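Side-chain contacts in glutamine synthetase (Streptomyces coelicolor, PDB 4BAX), which belongs to the glutamine synthetase family and, in a ten-chain assembly, joins a beta-grasp domain to a larger catalytic domain in each chain: residues 95-100 and 322-327; 156-161 and 198-203; 289-294 and 298-303; 302-305 and 310-313. One frame throughout, in Å; residues are numbered along the deposited sequence.

Interaction 1: 95-100 and 322-327; sequences AALAEL and DPYVVT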
loop_
_atom_site.group_PDB
_atom_site.type_symbol
_atom_site.label_atom_id
_atom_site.label_comp_id
_atom_site.label_asym_id
_atom_site.label_seq_id
_atom_site.Cartn_x
_atom_site.Cartn_y
_atom_site.Cartn_z
ATOM N N ALA A 95 20.914 -4.188 48.612
ATOM C CA ALA A 95 21.701 -4.414 49.820
ATOM C C ALA A 95 21.379 -3.386 50.903
ATOM O O ALA A 95 21.381 -3.718 52.090
ATOM C CB ALA A 95 23.201 -4.440 49.503
ATOM N N ALA A 96 21.144 -2.138 50.492
ATOM C CA ALA A 96 20.748 -1.095 51.433
ATOM C C ALA A 96 19.393 -1.394 52.064
ATOM O O ALA A 96 19.234 -1.287 53.289
ATOM C CB ALA A 96 20.731 0.276 50.749
ATOM N N LEU A 97 18.445 -1.850 51.245
ATOM C CA LEU A 97 17.121 -2.215 51.752
ATOM C C LEU A 97 17.240 -3.393 52.723
ATOM O O LEU A 97 16.516 -3.451 53.716
ATOM C CB LEU A 97 16.139 -2.514 50.614
ATOM C CG LEU A 97 14.773 -3.046 51.074
ATOM C CD1 LEU A 97 14.023 -1.976 51.894
ATOM C CD2 LEU A 97 13.890 -3.529 49.884
ATOM N N ALA A 98 18.142 -4.332 52.436
ATOM C CA ALA A 98 18.320 -5.505 53.295
ATOM C C ALA A 98 18.782 -5.088 54.702
ATOM O O ALA A 98 18.329 -5.666 55.685
ATOM C CB ALA A 98 19.313 -6.488 52.666
ATOM N N GLU A 99 19.655 -4.083 54.799
ATOM C CA GLU A 99 20.098 -3.573 56.108
ATOM C C GLU A 99 18.958 -2.940 56.887
ATOM O O GLU A 99 18.780 -3.240 58.068
ATOM C CB GLU A 99 21.248 -2.546 55.935
ATOM C CG GLU A 99 22.671 -3.043 55.505
ATOM C CD GLU A 99 22.828 -4.547 55.219
ATOM O OE1 GLU A 99 22.218 -5.396 55.899
ATOM O OE2 GLU A 99 23.602 -4.899 54.299
ATOM N N LEU A 100 18.187 -2.079 56.242
ATOM C CA LEU A 100 17.077 -1.430 56.926
ATOM C C LEU A 100 15.927 -2.377 57.272
ATOM O O LEU A 100 15.270 -2.229 58.309
ATOM C CB LEU A 100 16.577 -0.270 56.082
ATOM C CG LEU A 100 17.348 0.961 56.563
ATOM C CD1 LEU A 100 18.586 1.210 55.685
ATOM C CD2 LEU A 100 16.430 2.129 56.610
ATOM N N ASP A 322 12.562 2.856 41.484
ATOM C CA ASP A 322 13.146 1.591 41.921
ATOM C C ASP A 322 12.443 1.202 43.223
ATOM O O ASP A 322 12.512 1.943 44.211
ATOM C CB ASP A 322 14.651 1.771 42.171
ATOM C CG ASP A 322 15.382 0.449 42.459
ATOM O OD1 ASP A 322 14.734 -0.543 42.871
ATOM O OD2 ASP A 322 16.618 0.406 42.274
ATOM N N PRO A 323 11.793 0.025 43.242
ATOM C CA PRO A 323 11.095 -0.456 44.451
ATOM C C PRO A 323 12.031 -0.611 45.655
ATOM O O PRO A 323 11.624 -0.279 46.779
ATOM C CB PRO A 323 10.502 -1.813 44.022
ATOM C CG PRO A 323 11.229 -2.185 42.754
ATOM C CD PRO A 323 11.607 -0.876 42.092
ATOM N N TYR A 324 13.282 -1.002 45.408
ATOM C CA TYR A 324 14.263 -1.161 46.475
ATOM C C TYR A 324 14.476 0.157 47.212
ATOM O O TYR A 324 14.657 0.184 48.443
ATOM C CB TYR A 324 15.614 -1.647 45.910
ATOM C CG TYR A 324 15.623 -3.072 45.377
ATOM C CD1 TYR A 324 15.066 -4.115 46.102
ATOM C CD2 TYR A 324 16.133 -3.358 44.106
ATOM C CE1 TYR A 324 15.045 -5.409 45.599
ATOM C CE2 TYR A 324 16.117 -4.655 43.599
ATOM C CZ TYR A 324 15.573 -5.674 44.355
ATOM O OH TYR A 324 15.550 -6.961 43.871
ATOM N N VAL A 325 14.474 1.239 46.441
ATOM C CA VAL A 325 14.665 2.578 46.975
ATOM C C VAL A 325 13.455 3.164 47.733
ATOM O O VAL A 325 13.588 3.598 48.881
ATOM C CB VAL A 325 15.148 3.540 45.851
ATOM C CG1 VAL A 325 15.309 4.961 46.367
ATOM C CG2 VAL A 325 16.456 3.012 45.249
ATOM N N VAL A 326 12.273 3.134 47.121
ATOM C CA VAL A 326 11.088 3.702 47.762
ATOM C C VAL A 326 10.755 2.952 49.050
ATOM O O VAL A 326 10.429 3.568 50.073
ATOM C CB VAL A 326 9.871 3.812 46.801
ATOM C CG1 VAL A 326 9.471 2.438 46.206
ATOM C CG2 VAL A 326 8.713 4.498 47.488
ATOM N N THR A 327 10.910 1.630 49.016
ATOM C CA THR A 327 10.672 0.825 50.213
ATOM C C THR A 327 11.702 1.159 51.311
ATOM O O THR A 327 11.324 1.366 52.473
ATOM C CB THR A 327 10.694 -0.721 49.923
ATOM O OG1 THR A 327 11.896 -1.090 49.230
ATOM C CG2 THR A 327 9.462 -1.179 49.137
#

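Interaction 2: 156-161 and 198-203; sequences EAHLEN and WVARWL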
loop_
_atom_site.group_PDB
_atom_site.type_symbol
_atom_site.label_atom_id
_atom_site.label_comp_id
_atom_site.label_asym_id
_atom_site.label_seq_id
_atom_site.Cartn_x
_atom_site.Cartn_y
_atom_site.Cartn_z
ATOM N N GLU A 156 -3.736 -9.336 29.803
ATOM C CA GLU A 156 -4.176 -10.634 30.263
ATOM C C GLU A 156 -3.076 -11.664 30.247
ATOM O O GLU A 156 -2.953 -12.440 31.204
ATOM C CB GLU A 156 -5.367 -11.134 29.459
ATOM C CG GLU A 156 -6.627 -10.318 29.652
ATOM C CD GLU A 156 -7.393 -10.653 30.953
ATOM O OE1 GLU A 156 -7.228 -11.763 31.529
ATOM O OE2 GLU A 156 -8.194 -9.800 31.387
ATOM N N ALA A 157 -2.244 -11.646 29.207
ATOM C CA ALA A 157 -1.138 -12.602 29.130
ATOM C C ALA A 157 -0.152 -12.388 30.286
ATOM O O ALA A 157 0.316 -13.353 30.923
ATOM C CB ALA A 157 -0.442 -12.484 27.799
ATOM N N HIS A 158 0.117 -11.124 30.587
ATOM C CA HIS A 158 1.002 -10.759 31.678
ATOM C C HIS A 158 0.452 -11.136 33.067
ATOM O O HIS A 158 1.185 -11.672 33.921
ATOM C CB HIS A 158 1.299 -9.283 31.605
ATOM C CG HIS A 158 2.025 -8.751 32.797
ATOM N ND1 HIS A 158 1.417 -7.951 33.741
ATOM C CD2 HIS A 158 3.307 -8.907 33.196
ATOM C CE1 HIS A 158 2.300 -7.626 34.665
ATOM N NE2 HIS A 158 3.454 -8.192 34.359
ATOM N N LEU A 159 -0.840 -10.898 33.287
ATOM C CA LEU A 159 -1.425 -11.245 34.580
ATOM C C LEU A 159 -1.375 -12.761 34.818
ATOM O O LEU A 159 -0.981 -13.215 35.906
ATOM C CB LEU A 159 -2.847 -10.698 34.707
ATOM C CG LEU A 159 -3.677 -11.213 35.877
ATOM C CD1 LEU A 159 -3.165 -10.636 37.190
ATOM C CD2 LEU A 159 -5.129 -10.862 35.667
ATOM N N GLU A 160 -1.757 -13.533 33.799
ATOM C CA GLU A 160 -1.698 -14.989 33.889
ATOM C C GLU A 160 -0.246 -15.446 34.079
ATOM O O GLU A 160 0.043 -16.324 34.884
ATOM C CB GLU A 160 -2.329 -15.637 32.652
ATOM C CG GLU A 160 -2.373 -17.180 32.673
ATOM C CD GLU A 160 -3.264 -17.747 33.811
ATOM O OE1 GLU A 160 -3.858 -16.965 34.587
ATOM O OE2 GLU A 160 -3.372 -18.988 33.941
ATOM N N ASN A 161 0.678 -14.769 33.402
ATOM C CA ASN A 161 2.089 -15.080 33.547
ATOM C C ASN A 161 2.612 -14.798 34.962
ATOM O O ASN A 161 3.368 -15.609 35.506
ATOM C CB ASN A 161 2.899 -14.306 32.508
ATOM C CG ASN A 161 2.899 -14.993 31.151
ATOM O OD1 ASN A 161 2.595 -16.181 31.058
ATOM N ND2 ASN A 161 3.243 -14.256 30.096
ATOM N N TRP A 198 10.067 -6.310 40.314
ATOM C CA TRP A 198 11.097 -6.302 39.277
ATOM C C TRP A 198 10.869 -7.433 38.292
ATOM O O TRP A 198 10.954 -7.252 37.066
ATOM C CB TRP A 198 12.505 -6.408 39.884
ATOM C CG TRP A 198 13.101 -5.071 40.179
ATOM C CD1 TRP A 198 13.543 -4.601 41.401
ATOM C CD2 TRP A 198 13.260 -3.998 39.259
ATOM N NE1 TRP A 198 14.006 -3.306 41.273
ATOM C CE2 TRP A 198 13.839 -2.911 39.970
ATOM C CE3 TRP A 198 12.990 -3.845 37.891
ATOM C CZ2 TRP A 198 14.148 -1.691 39.349
ATOM C CZ3 TRP A 198 13.293 -2.631 37.279
ATOM C CH2 TRP A 198 13.869 -1.575 38.007
ATOM N N VAL A 199 10.507 -8.581 38.842
ATOM C CA VAL A 199 10.238 -9.740 38.032
ATOM C C VAL A 199 8.955 -9.514 37.225
ATOM O O VAL A 199 8.867 -9.830 36.031
ATOM C CB VAL A 199 10.162 -11.006 38.888
ATOM C CG1 VAL A 199 9.671 -12.163 38.044
ATOM C CG2 VAL A 199 11.531 -11.317 39.499
ATOM N N ALA A 200 7.967 -8.921 37.887
ATOM C CA ALA A 200 6.723 -8.611 37.220
ATOM C C ALA A 200 6.933 -7.579 36.079
ATOM O O ALA A 200 6.303 -7.688 35.013
ATOM C CB ALA A 200 5.660 -8.136 38.234
ATOM N N ARG A 201 7.826 -6.606 36.294
ATOM C CA ARG A 201 8.196 -5.659 35.239
ATOM C C ARG A 201 8.864 -6.413 34.102
ATOM O O ARG A 201 8.560 -6.212 32.917
ATOM C CB ARG A 201 9.151 -4.577 35.754
ATOM C CG ARG A 201 8.471 -3.409 36.470
ATOM C CD ARG A 201 9.423 -2.784 37.514
ATOM N NE ARG A 201 8.876 -1.574 38.131
ATOM C CZ ARG A 201 9.582 -0.495 38.488
ATOM N NH1 ARG A 201 10.903 -0.447 38.307
ATOM N NH2 ARG A 201 8.957 0.546 39.043
ATOM N N TRP A 202 9.784 -7.290 34.469
ATOM C CA TRP A 202 10.507 -8.026 33.460
ATOM C C TRP A 202 9.501 -8.852 32.652
ATOM O O TRP A 202 9.612 -8.946 31.423
ATOM C CB TRP A 202 11.609 -8.907 34.083
ATOM C CG TRP A 202 12.420 -9.625 33.039
ATOM C CD1 TRP A 202 13.563 -9.161 32.435
ATOM C CD2 TRP A 202 12.155 -10.920 32.457
ATOM N NE1 TRP A 202 14.017 -10.085 31.510
ATOM C CE2 TRP A 202 13.178 -11.173 31.513
ATOM C CE3 TRP A 202 11.153 -11.880 32.634
ATOM C CZ2 TRP A 202 13.233 -12.351 30.766
ATOM C CZ3 TRP A 202 11.213 -13.041 31.888
ATOM C CH2 TRP A 202 12.247 -13.267 30.968
ATOM N N LEU A 203 8.506 -9.416 33.332
ATOM C CA LEU A 203 7.477 -10.206 32.668
ATOM C C LEU A 203 6.596 -9.358 31.731
ATOM O O LEU A 203 6.125 -9.859 30.692
ATOM C CB LEU A 203 6.624 -10.928 33.701
ATOM C CG LEU A 203 7.229 -12.191 34.317
ATOM C CD1 LEU A 203 6.363 -12.657 35.490
ATOM C CD2 LEU A 203 7.359 -13.306 33.290
#

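Interaction 3: 289-294 and 298-303; sequences YGVSDR and VRIPWQ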
loop_
_atom_site.group_PDB
_atom_site.type_symbol
_atom_site.label_atom_id
_atom_site.label_comp_id
_atom_site.label_asym_id
_atom_site.label_seq_id
_atom_site.Cartn_x
_atom_site.Cartn_y
_atom_site.Cartn_z
ATOM N N TYR A 289 -0.582 15.835 53.606
ATOM C CA TYR A 289 -1.297 14.582 53.828
ATOM C C TYR A 289 -2.691 14.908 54.317
ATOM O O TYR A 289 -2.914 15.939 54.949
ATOM C CB TYR A 289 -0.547 13.630 54.782
ATOM C CG TYR A 289 -0.788 13.901 56.261
ATOM C CD1 TYR A 289 -1.903 13.369 56.904
ATOM C CD2 TYR A 289 0.072 14.697 57.007
ATOM C CE1 TYR A 289 -2.155 13.612 58.242
ATOM C CE2 TYR A 289 -0.175 14.945 58.357
ATOM C CZ TYR A 289 -1.299 14.395 58.966
ATOM O OH TYR A 289 -1.590 14.608 60.303
ATOM N N GLY A 290 -3.634 14.039 54.010
ATOM C CA GLY A 290 -5.005 14.274 54.412
ATOM C C GLY A 290 -5.838 13.021 54.263
ATOM O O GLY A 290 -5.475 12.087 53.535
ATOM N N VAL A 291 -6.982 13.013 54.928
ATOM C CA VAL A 291 -7.889 11.887 54.860
ATOM C C VAL A 291 -8.719 11.978 53.571
ATOM O O VAL A 291 -9.381 12.991 53.317
ATOM C CB VAL A 291 -8.824 11.858 56.075
ATOM C CG1 VAL A 291 -9.978 10.900 55.834
ATOM C CG2 VAL A 291 -8.052 11.455 57.321
ATOM N N SER A 292 -8.625 10.935 52.745
ATOM C CA SER A 292 -9.403 10.822 51.516
ATOM C C SER A 292 -9.028 11.904 50.490
ATOM O O SER A 292 -9.784 12.189 49.558
ATOM C CB SER A 292 -10.906 10.868 51.826
ATOM O OG SER A 292 -11.692 10.755 50.647
ATOM N N ASP A 293 -7.842 12.480 50.653
ATOM C CA ASP A 293 -7.397 13.566 49.795
ATOM C C ASP A 293 -6.515 13.051 48.661
ATOM O O ASP A 293 -5.337 12.729 48.853
ATOM C CB ASP A 293 -6.628 14.593 50.618
ATOM C CG ASP A 293 -6.330 15.855 49.842
ATOM O OD1 ASP A 293 -6.657 15.924 48.633
ATOM O OD2 ASP A 293 -5.813 16.808 50.464
ATOM N N ARG A 294 -7.090 13.019 47.464
ATOM C CA ARG A 294 -6.374 12.538 46.301
ATOM C C ARG A 294 -5.401 13.596 45.787
ATOM O O ARG A 294 -4.563 13.296 44.944
ATOM C CB ARG A 294 -7.346 12.112 45.208
ATOM C CG ARG A 294 -8.160 10.862 45.512
ATOM C CD ARG A 294 -9.068 10.581 44.315
ATOM N NE ARG A 294 -10.485 10.407 44.664
ATOM C CZ ARG A 294 -11.304 11.386 45.070
ATOM N NH1 ARG A 294 -10.858 12.630 45.232
ATOM N NH2 ARG A 294 -12.575 11.113 45.355
ATOM N N VAL A 298 0.449 12.338 50.488
ATOM C CA VAL A 298 0.110 11.074 51.099
ATOM C C VAL A 298 -1.371 11.065 51.472
ATOM O O VAL A 298 -1.884 12.007 52.083
ATOM C CB VAL A 298 0.966 10.834 52.355
ATOM C CG1 VAL A 298 0.324 9.815 53.284
ATOM C CG2 VAL A 298 2.363 10.443 51.955
ATOM N N ARG A 299 -2.056 9.985 51.121
ATOM C CA ARG A 299 -3.465 9.891 51.444
ATOM C C ARG A 299 -3.746 8.847 52.543
ATOM O O ARG A 299 -3.151 7.760 52.561
ATOM C CB ARG A 299 -4.287 9.569 50.190
ATOM C CG ARG A 299 -5.738 9.231 50.509
ATOM C CD ARG A 299 -6.591 9.035 49.282
ATOM N NE ARG A 299 -6.416 7.709 48.705
ATOM C CZ ARG A 299 -7.316 7.124 47.918
ATOM N NH1 ARG A 299 -8.460 7.749 47.644
ATOM N NH2 ARG A 299 -7.090 5.910 47.419
ATOM N N ILE A 300 -4.638 9.217 53.462
ATOM C CA ILE A 300 -5.215 8.286 54.424
ATOM C C ILE A 300 -6.609 7.907 53.965
ATOM O O ILE A 300 -7.535 8.724 54.023
ATOM C CB ILE A 300 -5.328 8.918 55.829
ATOM C CG1 ILE A 300 -3.937 9.212 56.400
ATOM C CG2 ILE A 300 -6.126 8.012 56.762
ATOM C CD1 ILE A 300 -3.912 10.360 57.363
ATOM N N PRO A 301 -6.781 6.636 53.580
ATOM C CA PRO A 301 -8.056 6.160 53.042
ATOM C C PRO A 301 -9.159 6.317 54.077
ATOM O O PRO A 301 -8.895 6.272 55.282
ATOM C CB PRO A 301 -7.784 4.678 52.760
ATOM C CG PRO A 301 -6.302 4.574 52.638
ATOM C CD PRO A 301 -5.778 5.559 53.639
ATOM N N TRP A 302 -10.379 6.528 53.611
ATOM C CA TRP A 302 -11.498 6.787 54.506
ATOM C C TRP A 302 -11.757 5.589 55.452
ATOM O O TRP A 302 -12.173 5.790 56.598
ATOM C CB TRP A 302 -12.757 7.169 53.710
ATOM C CG TRP A 302 -13.282 6.080 52.835
ATOM C CD1 TRP A 302 -12.915 5.814 51.542
ATOM C CD2 TRP A 302 -14.295 5.121 53.170
ATOM N NE1 TRP A 302 -13.618 4.733 51.064
ATOM C CE2 TRP A 302 -14.476 4.291 52.037
ATOM C CE3 TRP A 302 -15.063 4.876 54.317
ATOM C CZ2 TRP A 302 -15.394 3.235 52.022
ATOM C CZ3 TRP A 302 -15.978 3.828 54.298
ATOM C CH2 TRP A 302 -16.137 3.022 53.156
ATOM N N GLN A 303 -11.510 4.359 54.977
ATOM C CA GLN A 303 -11.698 3.163 55.805
ATOM C C GLN A 303 -10.723 3.172 56.959
ATOM O O GLN A 303 -11.050 2.719 58.053
ATOM C CB GLN A 303 -11.472 1.877 55.004
ATOM C CG GLN A 303 -12.313 1.692 53.761
ATOM C CD GLN A 303 -11.585 2.105 52.499
ATOM O OE1 GLN A 303 -10.730 2.996 52.518
ATOM N NE2 GLN A 303 -11.930 1.461 51.385
#

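Interaction 4: 302-305 and 310-313; sequences WQVE and GYIE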
loop_
_atom_site.group_PDB
_atom_site.type_symbol
_atom_site.label_atom_id
_atom_site.label_comp_id
_atom_site.label_asym_id
_atom_site.label_seq_id
_atom_site.Cartn_x
_atom_site.Cartn_y
_atom_site.Cartn_z
ATOM N N TRP A 302 -10.379 6.528 53.611
ATOM C CA TRP A 302 -11.498 6.787 54.506
ATOM C C TRP A 302 -11.757 5.589 55.452
ATOM O O TRP A 302 -12.173 5.790 56.598
ATOM C CB TRP A 302 -12.757 7.169 53.710
ATOM C CG TRP A 302 -13.282 6.080 52.835
ATOM C CD1 TRP A 302 -12.915 5.814 51.542
ATOM C CD2 TRP A 302 -14.295 5.121 53.170
ATOM N NE1 TRP A 302 -13.618 4.733 51.064
ATOM C CE2 TRP A 302 -14.476 4.291 52.037
ATOM C CE3 TRP A 302 -15.063 4.876 54.317
ATOM C CZ2 TRP A 302 -15.394 3.235 52.022
ATOM C CZ3 TRP A 302 -15.978 3.828 54.298
ATOM C CH2 TRP A 302 -16.137 3.022 53.156
ATOM N N GLN A 303 -11.510 4.359 54.977
ATOM C CA GLN A 303 -11.698 3.163 55.805
ATOM C C GLN A 303 -10.723 3.172 56.959
ATOM O O GLN A 303 -11.050 2.719 58.053
ATOM C CB GLN A 303 -11.472 1.877 55.004
ATOM C CG GLN A 303 -12.313 1.692 53.761
ATOM C CD GLN A 303 -11.585 2.105 52.499
ATOM O OE1 GLN A 303 -10.730 2.996 52.518
ATOM N NE2 GLN A 303 -11.930 1.461 51.385
ATOM N N VAL A 304 -9.506 3.619 56.696
ATOM C CA VAL A 304 -8.492 3.646 57.735
ATOM C C VAL A 304 -8.900 4.646 58.814
ATOM O O VAL A 304 -8.772 4.364 60.012
ATOM C CB VAL A 304 -7.099 4.003 57.159
ATOM C CG1 VAL A 304 -6.071 4.245 58.287
ATOM C CG2 VAL A 304 -6.621 2.895 56.243
ATOM N N GLU A 305 -9.393 5.818 58.397
ATOM C CA GLU A 305 -9.820 6.804 59.386
ATOM C C GLU A 305 -11.074 6.393 60.112
ATOM O O GLU A 305 -11.216 6.660 61.297
ATOM C CB GLU A 305 -10.005 8.161 58.748
ATOM C CG GLU A 305 -10.383 9.236 59.777
ATOM C CD GLU A 305 -11.880 9.335 59.946
ATOM O OE1 GLU A 305 -12.561 9.403 58.900
ATOM O OE2 GLU A 305 -12.381 9.381 61.104
ATOM N N GLY A 310 -5.025 0.776 60.047
ATOM C CA GLY A 310 -4.830 0.568 58.622
ATOM C C GLY A 310 -3.427 0.831 58.105
ATOM O O GLY A 310 -2.436 0.345 58.664
ATOM N N TYR A 311 -3.361 1.548 56.984
ATOM C CA TYR A 311 -2.105 1.865 56.286
ATOM C C TYR A 311 -2.203 3.284 55.767
ATOM O O TYR A 311 -3.258 3.913 55.854
ATOM C CB TYR A 311 -1.899 0.905 55.104
ATOM C CG TYR A 311 -3.028 0.969 54.088
ATOM C CD1 TYR A 311 -4.245 0.326 54.340
ATOM C CD2 TYR A 311 -2.927 1.730 52.923
ATOM C CE1 TYR A 311 -5.309 0.393 53.438
ATOM C CE2 TYR A 311 -3.998 1.795 52.003
ATOM C CZ TYR A 311 -5.192 1.127 52.272
ATOM O OH TYR A 311 -6.279 1.159 51.402
ATOM N N ILE A 312 -1.124 3.764 55.160
ATOM C CA ILE A 312 -1.175 5.042 54.467
ATOM C C ILE A 312 -0.736 4.822 53.027
ATOM O O ILE A 312 -0.007 3.868 52.729
ATOM C CB ILE A 312 -0.295 6.135 55.142
ATOM C CG1 ILE A 312 1.178 5.733 55.136
ATOM C CG2 ILE A 312 -0.774 6.430 56.559
ATOM C CD1 ILE A 312 2.101 6.778 55.761
ATOM N N GLU A 313 -1.144 5.732 52.150
ATOM C CA GLU A 313 -0.841 5.627 50.736
ATOM C C GLU A 313 0.016 6.806 50.323
ATOM O O GLU A 313 -0.389 7.962 50.438
ATOM C CB GLU A 313 -2.140 5.608 49.931
ATOM C CG GLU A 313 -1.931 5.727 48.429
ATOM C CD GLU A 313 -3.242 5.911 47.675
ATOM O OE1 GLU A 313 -3.774 7.047 47.672
ATOM O OE2 GLU A 313 -3.721 4.929 47.060
#

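Interaction 1: 95-100 and 322-327
L97 reaches across from helix 94-103 and sets both its methyls against the hydroxyl of T327: CD2 lies 3.2 Å from T327 OG1, while CD1 meets the same oxygen from a little farther off. The two side chains cross at about a right angle. CD2 also abuts the edge of the Y324 ring, near the ring plane and 4.0 Å from Y324 CD1, and the stem of the leucine rests on the backbone, with L97 CB 3.8 Å from Y324 O. This reach follows from chi1 of L97 (174°), which turns CG away from its own backbone N and out over the other helix. The partner is the first turn of helix 323-341, opened by D322 as its N-cap: Y324 N donates to D322 OD1 (3.0 Å), which it meets from above the carboxylate plane. D322 OD2 is held in turn by T93 and OD1 also by W198. T327 has its hydroxyl between the backbone N and the carbonyl carbon (chi1 52°), folded back along the helix, where OG1 donates to P323 O at 2.6 Å. That carbonyl also takes the T327 N-H, the two donors arriving from opposite faces of its plane. The oxygen facing the leucine methyls is thus already engaged. L97 packs on L191 of helix 190-210 as well, and from that same helix D195 binds the Y324 hydroxyl.

Interaction 2: 156-161 and 198-203
H158 points its imidazole edge at the middle of helix 190-210, donating from NE2 to A200 O at 3.0 Å with an N-H...O angle of 151°. The carbonyl oxygen sits slightly off the imidazole plane, and the nitrogen is tilted well out of the carbonyl plane. The same edge continues over the L203 backbone, where H158 CD2 comes 3.6 Å from L203 C and 3.9 Å from L203 CB. With CG anti to the backbone N (chi1 171°), the ring extends across the gap instead of lying along its own helix. F183 meets the imidazole with its ring steeply inclined. The contact joins helices 152-164 and 190-210 of the catalytic domain, whose short segments run roughly antiparallel at 142° with axes 10.1 Å apart; H158 NE2 to A200 O is the hydrogen bond that joins the two segments. Farther along, L203 CD1 comes 4.2 Å from N161 O, and N161 turns its amide nitrogen to T207. V199 and W202 pack on strand 75-82 of the beta-grasp domain, while E156 and E160 form salt bridges with R70 and K5 of a neighbouring subunit.

Interaction 3: 289-294 and 298-303
Y289 and I300 lie side by side and point the same way, with I300 CD1 3.6 Å from Y289 CD1. On the same face of this short parallel pair, the methyls V291 CG2 and I300 CG2 meet at 4.0 Å, and Y289 CB rests against V298 CB. Beneath them the backbones are tied by I300 N to G290 O (3.0 Å, nearly straight) and S292 N to I300 O (2.8 Å), with a weak bond from G290 N to V298 O. A type II turn from G290 to D293 then bends the chain, and R299 packs its CB 3.6 Å from D293 O. R294 and R299 run alongside each other, R299 NH1 lying 3.8 Å from R294 CG and their guanidinium planes 42° apart. In the next shell Y289 OH is bonded to E252, and Y244 of helix 244-253 covers V291 and I300. R299 NE is bridged to E313 of the adjacent strand, R294 NE to D43 of a neighbouring subunit, and S292 OG is bonded to D56 of that subunit. Each arginine having its own acid, the two cations can probably stay close at little electrostatic cost, one serving the sheet and the other the subunit interface.

Interaction 4: 302-305 and 310-313
The carbonyl oxygen of Y311 is clasped by both branches of V304, with CG2 at 3.5 Å and CG1 at 3.7 Å from Y311 O; these are van der Waals contacts of methyls with a carbonyl oxygen, and no hydrogen bond crosses between the segments. CG2 does more of the work, for it also touches the Y311 ring obliquely, 4.0 Å from CE1, and lies 3.8 Å from G310 CA. Y311 has CG between its backbone N and carbonyl carbon (chi1 59°), and this curls the ring back beside the valine although its CB starts off away from the helix. G310 has backbone angles suited to a residue without a beta-carbon (phi 147°), and V304 CG2 settles against the bare CA. Helix 302-307 belongs to the connection between strands 298-300 and 312-314, antiparallel neighbours in the catalytic-domain sheet, and V304 folds this helix down on the chain that leads back into the second strand. I247 of helix 244-253 touches both V304 and I312. Y311 touches N234 and S236 of strand 231-236 and P301, while farther on E313 OE1 also has a salt bridge with R315.

In the fold
Interactions 1 and 2 are buried contacts between helices, whereas interactions 3 and 4 lie about 21 Å from the chain centre and are partly buried. Helix 190-210 links the first two: its W198 touches D322, P323 and Y324, although the contact centres are 22 Å apart. Interactions 3 and 4 share W302 and Q303 and stand on neighbouring strands, 298-300 and 312-314, of one sheet. Chemistry follows place: leucine packing beside a capped helix start in interaction 1, one histidine bond in interaction 2, backbone pairing with paired charges in interaction 3, and valine methyls on a carbonyl oxygen and a tyrosine ring, without hydrogen bonds, in interaction 4. Interactions 2 and 3 also involve residues that bind neighbouring subunits.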